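Inositol-3-phosphate synthase (Caenorhabditis elegans, PDB 1VKO) belongs to the myo-inositol-1-phosphate synthase family and binds nicotinamide-adenine-dinucleotide through a Rossmann-type domain, here with potassium and pyrophosphate nearby, in an assembly of four chains. Local coordinates at residues A[85-90]-A[173-178]; A[204-209]-A[364-369]; A[356-361]-A[410-415]. One frame throughout, in Å; residues are numbered along the deposited sequence.

Contact 1. Residues A[85-90]-A[173-178]. With K (potassium ion), chain B; NAD (nicotinamide-adenine-dinucleotide), chain G.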
loop_
_atom_site.group_PDB
_atom_site.type_symbol
_atom_site.label_atom_id
_atom_site.label_comp_id
_atom_site.label_asym_id
_atom_site.label_seq_id
_atom_site.Cartn_x
_atom_site.Cartn_y
_atom_site.Cartn_z
ATOM N N GLY A 85 1.102 13.265 32.820
ATOM C CA GLY A 85 1.048 11.811 32.978
ATOM C C GLY A 85 0.594 11.055 31.759
ATOM O O GLY A 85 0.402 9.847 31.826
ATOM N N GLY A 86 0.434 11.753 30.635
ATOM C CA GLY A 86 -0.057 11.116 29.381
ATOM C C GLY A 86 1.012 10.332 28.650
ATOM O O GLY A 86 2.109 10.119 29.195
ATOM N N ASN A 87 0.698 9.879 27.430
ATOM C CA ASN A 87 1.705 9.223 26.600
ATOM C C ASN A 87 2.860 10.160 26.288
ATOM O O ASN A 87 4.003 9.818 26.561
ATOM C CB ASN A 87 1.129 8.647 25.288
ATOM C CG ASN A 87 0.326 7.396 25.497
ATOM O OD1 ASN A 87 -0.269 7.186 26.562
ATOM N ND2 ASN A 87 0.275 6.555 24.474
ATOM N N ASN A 88 2.567 11.323 25.686
ATOM C CA ASN A 88 3.624 12.306 25.359
ATOM C C ASN A 88 4.358 12.763 26.618
ATOM O O ASN A 88 5.576 12.700 26.699
ATOM C CB ASN A 88 3.056 13.497 24.574
ATOM C CG ASN A 88 2.439 13.057 23.233
ATOM O OD1 ASN A 88 2.748 11.975 22.763
ATOM N ND2 ASN A 88 1.572 13.886 22.624
ATOM N N GLY A 89 3.607 13.203 27.618
ATOM C CA GLY A 89 4.209 13.705 28.837
ATOM C C GLY A 89 5.183 12.703 29.429
ATOM O O GLY A 89 6.339 13.048 29.656
ATOM N N SER A 90 4.745 11.474 29.714
ATOM C CA SER A 90 5.598 10.549 30.484
ATOM C C SER A 90 6.801 10.141 29.626
ATOM O O SER A 90 7.885 9.855 30.122
ATOM C CB SER A 90 4.812 9.318 30.920
ATOM O OG SER A 90 4.305 8.624 29.783
ATOM N N ALA A 173 1.280 3.860 28.928
ATOM C CA ALA A 173 1.484 4.422 27.594
ATOM C C ALA A 173 1.941 3.367 26.585
ATOM O O ALA A 173 1.512 3.385 25.411
ATOM C CB ALA A 173 2.475 5.553 27.673
ATOM N N LYS A 174 2.790 2.432 27.038
ATOM C CA LYS A 174 3.248 1.296 26.195
ATOM C C LYS A 174 4.192 1.768 25.089
ATOM O O LYS A 174 4.165 1.227 23.987
ATOM C CB LYS A 174 2.059 0.534 25.557
ATOM C CG LYS A 174 1.057 -0.033 26.561
ATOM C CD LYS A 174 0.123 -1.024 25.925
ATOM C CE LYS A 174 -1.201 -0.422 25.467
ATOM N NZ LYS A 174 -2.108 -0.160 26.622
ATOM N N VAL A 175 4.994 2.783 25.379
ATOM C CA VAL A 175 5.972 3.322 24.433
ATOM C C VAL A 175 7.379 2.710 24.583
ATOM O O VAL A 175 7.957 2.186 23.616
ATOM C CB VAL A 175 6.035 4.875 24.566
ATOM C CG1 VAL A 175 6.903 5.486 23.490
ATOM C CG2 VAL A 175 4.621 5.456 24.469
ATOM N N PHE A 176 7.947 2.783 25.787
ATOM C CA PHE A 176 9.262 2.224 26.023
ATOM C C PHE A 176 9.119 0.717 26.188
ATOM O O PHE A 176 8.150 0.227 26.771
ATOM C CB PHE A 176 9.857 2.785 27.316
ATOM C CG PHE A 176 10.031 4.284 27.315
ATOM C CD1 PHE A 176 10.931 4.900 26.473
ATOM C CD2 PHE A 176 9.319 5.065 28.189
ATOM C CE1 PHE A 176 11.096 6.298 26.485
ATOM C CE2 PHE A 176 9.486 6.451 28.230
ATOM C CZ PHE A 176 10.383 7.064 27.360
ATOM N N GLU A 177 10.115 -0.014 25.708
ATOM C CA GLU A 177 10.190 -1.464 25.866
ATOM C C GLU A 177 10.297 -1.773 27.388
ATOM O O GLU A 177 10.754 -0.898 28.104
ATOM C CB GLU A 177 11.446 -1.932 25.149
ATOM C CG GLU A 177 11.403 -1.890 23.646
ATOM C CD GLU A 177 10.182 -2.583 23.075
ATOM O OE1 GLU A 177 9.924 -3.766 23.382
ATOM O OE2 GLU A 177 9.476 -1.913 22.333
ATOM N N PRO A 178 9.879 -2.954 27.872
ATOM C CA PRO A 178 9.792 -3.211 29.302
ATOM C C PRO A 178 11.112 -2.849 29.937
ATOM O O PRO A 178 11.133 -1.966 30.757
ATOM C CB PRO A 178 9.485 -4.723 29.370
ATOM C CG PRO A 178 8.573 -4.876 28.038
ATOM C CD PRO A 178 9.465 -4.146 27.108
HETATM K K K B . 0.809 10.079 21.627
HETATM P PA NAD G . -2.806 10.967 26.440
HETATM O O1A NAD G . -4.169 10.597 26.781
HETATM O O2A NAD G . -1.937 9.795 26.633
HETATM O O5B NAD G . -2.417 12.214 27.340
HETATM C C5B NAD G . -3.410 13.031 27.883
HETATM C C4B NAD G . -3.125 13.168 29.367
HETATM O O4B NAD G . -3.626 14.413 29.800
HETATM C C3B NAD G . -3.818 12.116 30.184
HETATM O O3B NAD G . -2.908 11.836 31.236
HETATM C C2B NAD G . -4.995 12.796 30.823
HETATM O O2B NAD G . -4.998 12.326 32.170
HETATM C C1B NAD G . -4.549 14.254 30.837
HETATM N N9A NAD G . -5.564 15.339 30.875
HETATM C C8A NAD G . -6.783 15.427 30.273
HETATM N N7A NAD G . -7.347 16.603 30.628
HETATM C C5A NAD G . -6.531 17.289 31.450
HETATM C C6A NAD G . -6.630 18.516 32.131
HETATM N N6A NAD G . -7.722 19.297 32.097
HETATM N N1A NAD G . -5.590 18.907 32.934
HETATM C C2A NAD G . -4.495 18.109 33.097
HETATM N N3A NAD G . -4.440 16.910 32.463
HETATM C C4A NAD G . -5.423 16.488 31.638
HETATM O O3 NAD G . -2.693 11.557 24.934
HETATM P PN NAD G . -1.265 11.875 24.306
HETATM O O1N NAD G . -0.336 12.127 25.440
HETATM O O2N NAD G . -0.957 10.805 23.353
HETATM O O5D NAD G . -1.407 13.322 23.589
HETATM C C5D NAD G . -2.016 14.412 24.260
HETATM C C4D NAD G . -2.550 15.513 23.324
HETATM O O4D NAD G . -1.587 15.844 22.354
HETATM C C3D NAD G . -3.822 15.127 22.561
HETATM O O3D NAD G . -4.678 16.235 22.530
HETATM C C2D NAD G . -3.341 14.967 21.141
HETATM O O2D NAD G . -4.291 15.287 20.137
HETATM C C1D NAD G . -2.222 15.971 21.101
HETATM N N1N NAD G . -1.423 15.618 19.933
HETATM C C2N NAD G . -0.796 14.413 19.878
HETATM C C3N NAD G . -0.072 14.092 18.751
HETATM C C7N NAD G . 0.882 12.968 18.894
HETATM O O7N NAD G . 0.842 12.296 20.140
HETATM N N7N NAD G . 1.720 12.666 17.894
HETATM C C4N NAD G . 0.041 14.995 17.676
HETATM C C5N NAD G . -0.617 16.203 17.745
HETATM C C6N NAD G . -1.367 16.511 18.891
HETATM O O HOH W 1 -1.296 9.796 19.963
#
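N87 and A173 meet where the glycine-rich turn of a Rossmann fold, leaving strand 77-82, passes into helix 87-100. Their CA atoms, 4.9 Å apart, are the nearest across the two backbones, and N87 OD1 lies 3.4 Å from A173 CB. This is the tight part of the contact. The methyl of A173, the last residue of helix 168-173, points at the first turn of helix 87-100 and rests against the amide of N87, while S90 OG stands farther off at 4.2 Å from A173 CB. With CG beside the backbone N (chi1 -74°), the N87 amide is wedged between that methyl and the phosphate oxygen O2A of NAD, and its ND2 is used by D412. The S90 hydroxyl is turned back on its own helix: OG donates to G86 O at 2.7 Å, and S90 N donates to the same oxygen, so two bonds grip it. Between the two segments themselves only van der Waals contacts are found.

Farther along, the packing is looser. F176 meets S90 at a ring edge, S90 O lying 4.2 Å from CE2, near the ring plane; the F176 side chain also touches T91 and S95 of helix 87-100. V175 and K174 are partly exposed, and E177 forms a salt bridge with K108 of the second subunit.

On the ligand side, G86 is the N-cap, and the first two helical amides point at the NAD phosphates: N87 N reaches O2A at 2.8 Å, nearly straight at 166°, and N88 N reaches O1N. The helix start probably helps to stabilise their negative charge. N88 then uses both ends of its side-chain amide, ND2 donating to NAD O7N at 3.0 Å while OD1 binds the potassium ion at 2.9 Å.

Contact 2. Residues A[204-209]-A[364-369]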
loop_
_atom_site.group_PDB
_atom_site.type_symbol
_atom_site.label_atom_id
_atom_site.label_comp_id
_atom_site.label_asym_id
_atom_site.label_seq_id
_atom_site.Cartn_x
_atom_site.Cartn_y
_atom_site.Cartn_z
ATOM N N ALA A 204 -13.709 14.535 25.894
ATOM C CA ALA A 204 -14.536 13.323 25.686
ATOM C C ALA A 204 -15.083 12.781 27.009
ATOM O O ALA A 204 -14.323 12.420 27.915
ATOM C CB ALA A 204 -13.752 12.245 24.986
ATOM N N SER A 205 -16.407 12.713 27.113
ATOM C CA SER A 205 -17.050 12.201 28.337
ATOM C C SER A 205 -16.469 10.846 28.832
ATOM O O SER A 205 -16.665 10.453 29.999
ATOM C CB SER A 205 -18.594 12.187 28.190
ATOM O OG SER A 205 -19.064 11.041 27.513
ATOM N N ASN A 206 -15.713 10.168 27.968
ATOM C CA ASN A 206 -15.111 8.883 28.338
ATOM C C ASN A 206 -13.885 8.960 29.305
ATOM O O ASN A 206 -13.323 7.930 29.722
ATOM C CB ASN A 206 -14.949 7.904 27.111
ATOM C CG ASN A 206 -13.959 8.402 26.043
ATOM O OD1 ASN A 206 -12.837 8.831 26.370
ATOM N ND2 ASN A 206 -14.362 8.309 24.747
ATOM N N GLN A 207 -13.546 10.189 29.702
ATOM C CA GLN A 207 -12.392 10.464 30.556
ATOM C C GLN A 207 -12.721 10.589 32.048
ATOM O O GLN A 207 -11.827 10.887 32.831
ATOM C CB GLN A 207 -11.657 11.750 30.093
ATOM C CG GLN A 207 -11.218 11.746 28.615
ATOM C CD GLN A 207 -10.062 10.796 28.360
ATOM O OE1 GLN A 207 -9.063 10.785 29.119
ATOM N NE2 GLN A 207 -10.188 9.989 27.305
ATOM N N GLY A 208 -13.983 10.347 32.424
ATOM C CA GLY A 208 -14.492 10.557 33.794
ATOM C C GLY A 208 -13.822 9.672 34.826
ATOM O O GLY A 208 -13.302 10.168 35.824
ATOM N N ASP A 209 -13.856 8.362 34.563
ATOM C CA ASP A 209 -13.085 7.322 35.276
ATOM C C ASP A 209 -11.624 7.673 35.638
ATOM O O ASP A 209 -11.136 7.271 36.703
ATOM C CB ASP A 209 -13.055 6.023 34.433
ATOM C CG ASP A 209 -14.089 4.986 34.872
ATOM O OD1 ASP A 209 -14.596 5.077 36.020
ATOM O OD2 ASP A 209 -14.431 4.026 34.133
ATOM N N LEU A 364 -10.524 11.208 20.981
ATOM C CA LEU A 364 -11.000 11.625 19.661
ATOM C C LEU A 364 -12.077 10.688 19.087
ATOM O O LEU A 364 -12.443 10.840 17.913
ATOM C CB LEU A 364 -9.814 11.783 18.688
ATOM C CG LEU A 364 -8.627 12.601 19.234
ATOM C CD1 LEU A 364 -7.314 12.212 18.535
ATOM C CD2 LEU A 364 -8.898 14.118 19.148
ATOM N N SER A 365 -12.567 9.736 19.910
ATOM C CA SER A 365 -13.775 8.914 19.610
ATOM C C SER A 365 -14.963 9.843 19.539
ATOM O O SER A 365 -15.905 9.588 18.785
ATOM C CB SER A 365 -14.124 7.905 20.729
ATOM O OG SER A 365 -13.224 6.822 20.840
ATOM N N GLU A 366 -14.932 10.900 20.367
ATOM C CA GLU A 366 -16.097 11.799 20.516
ATOM C C GLU A 366 -16.064 13.004 19.563
ATOM O O GLU A 366 -14.980 13.493 19.201
ATOM C CB GLU A 366 -16.363 12.154 21.985
ATOM C CG GLU A 366 -16.817 10.942 22.787
ATOM C CD GLU A 366 -17.397 11.277 24.157
ATOM O OE1 GLU A 366 -17.726 12.455 24.435
ATOM O OE2 GLU A 366 -17.513 10.339 24.976
ATOM N N ALA A 367 -17.257 13.436 19.130
ATOM C CA ALA A 367 -17.392 14.265 17.918
ATOM C C ALA A 367 -16.769 15.672 18.013
ATOM O O ALA A 367 -15.985 16.051 17.138
ATOM C CB ALA A 367 -18.865 14.301 17.401
ATOM N N ARG A 368 -17.102 16.416 19.068
ATOM C CA ARG A 368 -16.579 17.788 19.312
ATOM C C ARG A 368 -15.046 17.881 19.446
ATOM O O ARG A 368 -14.442 18.920 19.124
ATOM C CB ARG A 368 -17.266 18.420 20.538
ATOM N N GLN A 369 -14.439 16.785 19.917
ATOM C CA GLN A 369 -12.973 16.642 20.043
ATOM C C GLN A 369 -12.342 16.304 18.685
ATOM O O GLN A 369 -11.344 16.932 18.282
ATOM C CB GLN A 369 -12.616 15.570 21.091
ATOM C CG GLN A 369 -12.671 16.041 22.575
ATOM C CD GLN A 369 -14.068 16.038 23.159
ATOM O OE1 GLN A 369 -14.777 15.017 23.103
ATOM N NE2 GLN A 369 -14.472 17.171 23.734
#
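E366 reaches from just before helix 367-378 to S205 and A204, and its side chain can be followed atom by atom. CB and CG pass alongside the methyl of A204, each 4.0 Å from A204 CB. Because CG lies beside the backbone N (chi1 -67°) and the chain is extended beyond it, the carboxylate is carried to the start of the 3-10 turn 205-207. There CD lies nearest S205 N, and OE1 accepts from S205 N at 3.0 Å, met from above the carboxylate plane, 46° out of it. OE2 takes the S205 hydroxyl at 3.1 Å to OG, through its syn lone pair. One residue is thus held by backbone and side chain together, and the negative charge probably suits the N-H groups at the start of this short turn. N206 slides past E366 in the reverse direction, the amide and carboxylate planes 81° apart, and gives ND2 to K362 O instead. A204 N is likewise bonded to N363 OD1. The contact therefore fastens the loop between helices 178-188 and 220-238 onto the junction where helix 359-363 ends and helix 367-378 begins.

Contact 3. Residues A[356-361]-A[410-415]. With NAD (nicotinamide-adenine-dinucleotide), chain G; POP (pyrophosphate 2-), chain H.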
loop_
_atom_site.group_PDB
_atom_site.type_symbol
_atom_site.label_atom_id
_atom_site.label_comp_id
_atom_site.label_asym_id
_atom_site.label_seq_id
_atom_site.Cartn_x
_atom_site.Cartn_y
_atom_site.Cartn_z
ATOM N N LEU A 356 -5.661 4.576 15.698
ATOM C CA LEU A 356 -4.770 4.410 16.878
ATOM C C LEU A 356 -5.571 3.935 18.091
ATOM O O LEU A 356 -6.815 4.003 18.118
ATOM C CB LEU A 356 -4.000 5.706 17.170
ATOM C CG LEU A 356 -4.695 6.968 17.694
ATOM C CD1 LEU A 356 -3.673 8.071 17.837
ATOM C CD2 LEU A 356 -5.856 7.430 16.800
ATOM N N GLY A 357 -4.866 3.421 19.091
ATOM C CA GLY A 357 -5.540 2.784 20.206
ATOM C C GLY A 357 -5.142 3.320 21.544
ATOM O O GLY A 357 -5.478 2.712 22.557
ATOM N N ASN A 358 -4.424 4.453 21.543
ATOM C CA ASN A 358 -3.935 5.083 22.770
ATOM C C ASN A 358 -5.043 5.926 23.426
ATOM O O ASN A 358 -6.181 5.908 22.921
ATOM C CB ASN A 358 -2.585 5.819 22.554
ATOM C CG ASN A 358 -2.621 6.909 21.468
ATOM O OD1 ASN A 358 -3.681 7.358 21.009
ATOM N ND2 ASN A 358 -1.434 7.344 21.062
ATOM N N ASN A 359 -4.757 6.625 24.538
ATOM C CA ASN A 359 -5.764 7.513 25.150
ATOM C C ASN A 359 -6.115 8.730 24.302
ATOM O O ASN A 359 -7.207 9.309 24.463
ATOM C CB ASN A 359 -5.411 7.976 26.565
ATOM C CG ASN A 359 -6.612 8.611 27.290
ATOM O OD1 ASN A 359 -7.684 8.003 27.372
ATOM N ND2 ASN A 359 -6.440 9.841 27.796
ATOM N N ASP A 360 -5.186 9.123 23.427
ATOM C CA ASP A 360 -5.422 10.189 22.449
ATOM C C ASP A 360 -6.596 9.774 21.522
ATOM O O ASP A 360 -7.558 10.538 21.368
ATOM C CB ASP A 360 -4.110 10.543 21.688
ATOM C CG ASP A 360 -4.277 11.696 20.672
ATOM O OD1 ASP A 360 -5.192 12.557 20.854
ATOM O OD2 ASP A 360 -3.542 11.813 19.647
ATOM N N GLY A 361 -6.543 8.559 20.961
ATOM C CA GLY A 361 -7.616 8.047 20.091
ATOM C C GLY A 361 -8.981 7.863 20.759
ATOM O O GLY A 361 -10.036 8.211 20.173
ATOM N N VAL A 410 -3.813 -1.430 17.851
ATOM C CA VAL A 410 -2.562 -0.787 17.418
ATOM C C VAL A 410 -1.946 0.139 18.507
ATOM O O VAL A 410 -0.769 0.498 18.430
ATOM C CB VAL A 410 -2.725 -0.076 16.028
ATOM C CG1 VAL A 410 -3.410 -1.016 15.019
ATOM C CG2 VAL A 410 -3.499 1.223 16.138
ATOM N N ALA A 411 -2.749 0.507 19.508
ATOM C CA ALA A 411 -2.305 1.304 20.669
ATOM C C ALA A 411 -1.655 2.658 20.282
ATOM O O ALA A 411 -2.283 3.488 19.583
ATOM C CB ALA A 411 -1.395 0.448 21.586
ATOM N N ASP A 412 -0.405 2.875 20.706
ATOM C CA ASP A 412 0.360 4.085 20.341
ATOM C C ASP A 412 0.878 4.081 18.882
ATOM O O ASP A 412 1.357 5.108 18.366
ATOM C CB ASP A 412 1.550 4.257 21.297
ATOM C CG ASP A 412 2.188 5.627 21.184
ATOM O OD1 ASP A 412 1.566 6.601 21.687
ATOM O OD2 ASP A 412 3.294 5.825 20.603
ATOM N N SER A 413 0.813 2.921 18.235
ATOM C CA SER A 413 1.326 2.770 16.882
ATOM C C SER A 413 0.265 3.262 15.893
ATOM O O SER A 413 -0.397 2.433 15.237
ATOM C CB SER A 413 1.629 1.297 16.615
ATOM O OG SER A 413 2.541 1.124 15.542
ATOM N N LYS A 414 0.059 4.580 15.780
ATOM C CA LYS A 414 -0.991 5.044 14.826
ATOM C C LYS A 414 -0.663 4.631 13.390
ATOM O O LYS A 414 0.510 4.461 13.024
ATOM C CB LYS A 414 -1.379 6.545 14.970
ATOM C CG LYS A 414 -0.752 7.529 14.008
ATOM C CD LYS A 414 -1.616 7.821 12.782
ATOM C CE LYS A 414 -1.136 9.105 12.079
ATOM N NZ LYS A 414 -1.703 10.354 12.670
ATOM N N ARG A 415 -1.717 4.439 12.599
ATOM C CA ARG A 415 -1.583 3.987 11.214
ATOM C C ARG A 415 -2.199 5.029 10.288
ATOM O O ARG A 415 -3.422 5.265 10.335
ATOM C CB ARG A 415 -2.274 2.633 11.023
ATOM C CG ARG A 415 -1.759 1.568 11.965
ATOM C CD ARG A 415 -0.307 1.228 11.726
ATOM N NE ARG A 415 0.283 0.596 12.895
ATOM C CZ ARG A 415 0.287 -0.721 13.118
ATOM N NH1 ARG A 415 -0.268 -1.567 12.242
ATOM N NH2 ARG A 415 0.866 -1.190 14.217
HETATM P PA NAD G . -2.806 10.967 26.440
HETATM O O1A NAD G . -4.169 10.597 26.781
HETATM O O2A NAD G . -1.937 9.795 26.633
HETATM O O5B NAD G . -2.417 12.214 27.340
HETATM C C5B NAD G . -3.410 13.031 27.883
HETATM C C4B NAD G . -3.125 13.168 29.367
HETATM O O4B NAD G . -3.626 14.413 29.800
HETATM C C3B NAD G . -3.818 12.116 30.184
HETATM O O3B NAD G . -2.908 11.836 31.236
HETATM C C2B NAD G . -4.995 12.796 30.823
HETATM O O2B NAD G . -4.998 12.326 32.170
HETATM C C1B NAD G . -4.549 14.254 30.837
HETATM N N9A NAD G . -5.564 15.339 30.875
HETATM C C8A NAD G . -6.783 15.427 30.273
HETATM N N7A NAD G . -7.347 16.603 30.628
HETATM C C5A NAD G . -6.531 17.289 31.450
HETATM C C6A NAD G . -6.630 18.516 32.131
HETATM N N6A NAD G . -7.722 19.297 32.097
HETATM N N1A NAD G . -5.590 18.907 32.934
HETATM C C2A NAD G . -4.495 18.109 33.097
HETATM N N3A NAD G . -4.440 16.910 32.463
HETATM C C4A NAD G . -5.423 16.488 31.638
HETATM O O3 NAD G . -2.693 11.557 24.934
HETATM P PN NAD G . -1.265 11.875 24.306
HETATM O O1N NAD G . -0.336 12.127 25.440
HETATM O O2N NAD G . -0.957 10.805 23.353
HETATM O O5D NAD G . -1.407 13.322 23.589
HETATM C C5D NAD G . -2.016 14.412 24.260
HETATM C C4D NAD G . -2.550 15.513 23.324
HETATM O O4D NAD G . -1.587 15.844 22.354
HETATM C C3D NAD G . -3.822 15.127 22.561
HETATM O O3D NAD G . -4.678 16.235 22.530
HETATM C C2D NAD G . -3.341 14.967 21.141
HETATM O O2D NAD G . -4.291 15.287 20.137
HETATM C C1D NAD G . -2.222 15.971 21.101
HETATM N N1N NAD G . -1.423 15.618 19.933
HETATM C C2N NAD G . -0.796 14.413 19.878
HETATM C C3N NAD G . -0.072 14.092 18.751
HETATM C C7N NAD G . 0.882 12.968 18.894
HETATM O O7N NAD G . 0.842 12.296 20.140
HETATM N N7N NAD G . 1.720 12.666 17.894
HETATM C C4N NAD G . 0.041 14.995 17.676
HETATM C C5N NAD G . -0.617 16.203 17.745
HETATM C C6N NAD G . -1.367 16.511 18.891
HETATM P P1 POP H . -0.167 13.866 12.366
HETATM O O1 POP H . 1.101 14.633 12.017
HETATM O O2 POP H . 0.109 12.381 12.340
HETATM O O3 POP H . -1.243 14.183 11.339
HETATM O O POP H . -0.629 14.263 13.881
HETATM P P2 POP H . -1.922 13.687 14.693
HETATM O O4 POP H . -1.427 12.613 15.658
HETATM O O5 POP H . -2.580 14.845 15.431
HETATM O O6 POP H . -3.011 13.025 13.843
#
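D412 OD1 is gripped by N358 ND2, with S441 OG and N87 ND2 as further donors. The N358 bond is 3.2 Å long from ND2 to OD1 and fairly straight, 157° at the hydrogen; the acceptor lies in the plane of the N358 amide, whereas the donor stands 41° out of the D412 carboxylate plane. The other end of the same amide caps helix 359-363: N358 OD1 accepts from G361 N at 3.1 Å. With CG between the backbone N and the carbonyl carbon (chi1 58°), the amide lies at the helix start with OD1 toward G361 N and ND2 toward D412, so one side chain joins the helix start to the turn and its rotation is fixed from two sides.

The backbones are tied by G357 N, which donates to A411 O at 2.6 Å, in the carbonyl plane and on a lone pair. A411 lies within the type II' turn V410-S413. Around this bond the packing is apolar: V410 CG2 lies 3.5 Å from L356 CA, and the L356 and K414 side chains cross obliquely with their CB atoms also 3.5 Å apart.

Past its CB, K414 runs on to the pyrophosphate, NZ bonding O2 at 2.7 Å; at the helix start N359 ND2 bonds NAD O1A at 2.6 Å.

In the mixed sheet, L356 ends strand 346-356 and S413 begins its antiparallel neighbour 413-423. The turn thus sits against the point where the first strand gives way to helix 359-363, with D440, at the start of helix 440-458, packed on L356 and K414.

How the contacts relate
From the N terminus, contact 1 closes first, bringing residues 173-178 back to the start of helix 87-100 before either other contact opens. Contact 2 opens at 204-209 and closes at 364-369; contact 3 opens between these, at 356-361, and closes later at 410-415, so the two cross. Contacts 1 and 3, centres 12 Å apart, touch directly and both reach NAD, joining the start of helix 87-100 and residues 174-175 to the turn that leads into strand 413-423; K174 CE also packs on A411 CB. Contacts 2 and 3 meet through Q207 OE1 and N359 ND2, 3.1 Å apart, a probable hydrogen bond, and involve the consecutive helices 359-363 and 367-378. Contacts 1 and 2 remain separate, about 9 Å between nearest atoms, with contact 3 connecting to each.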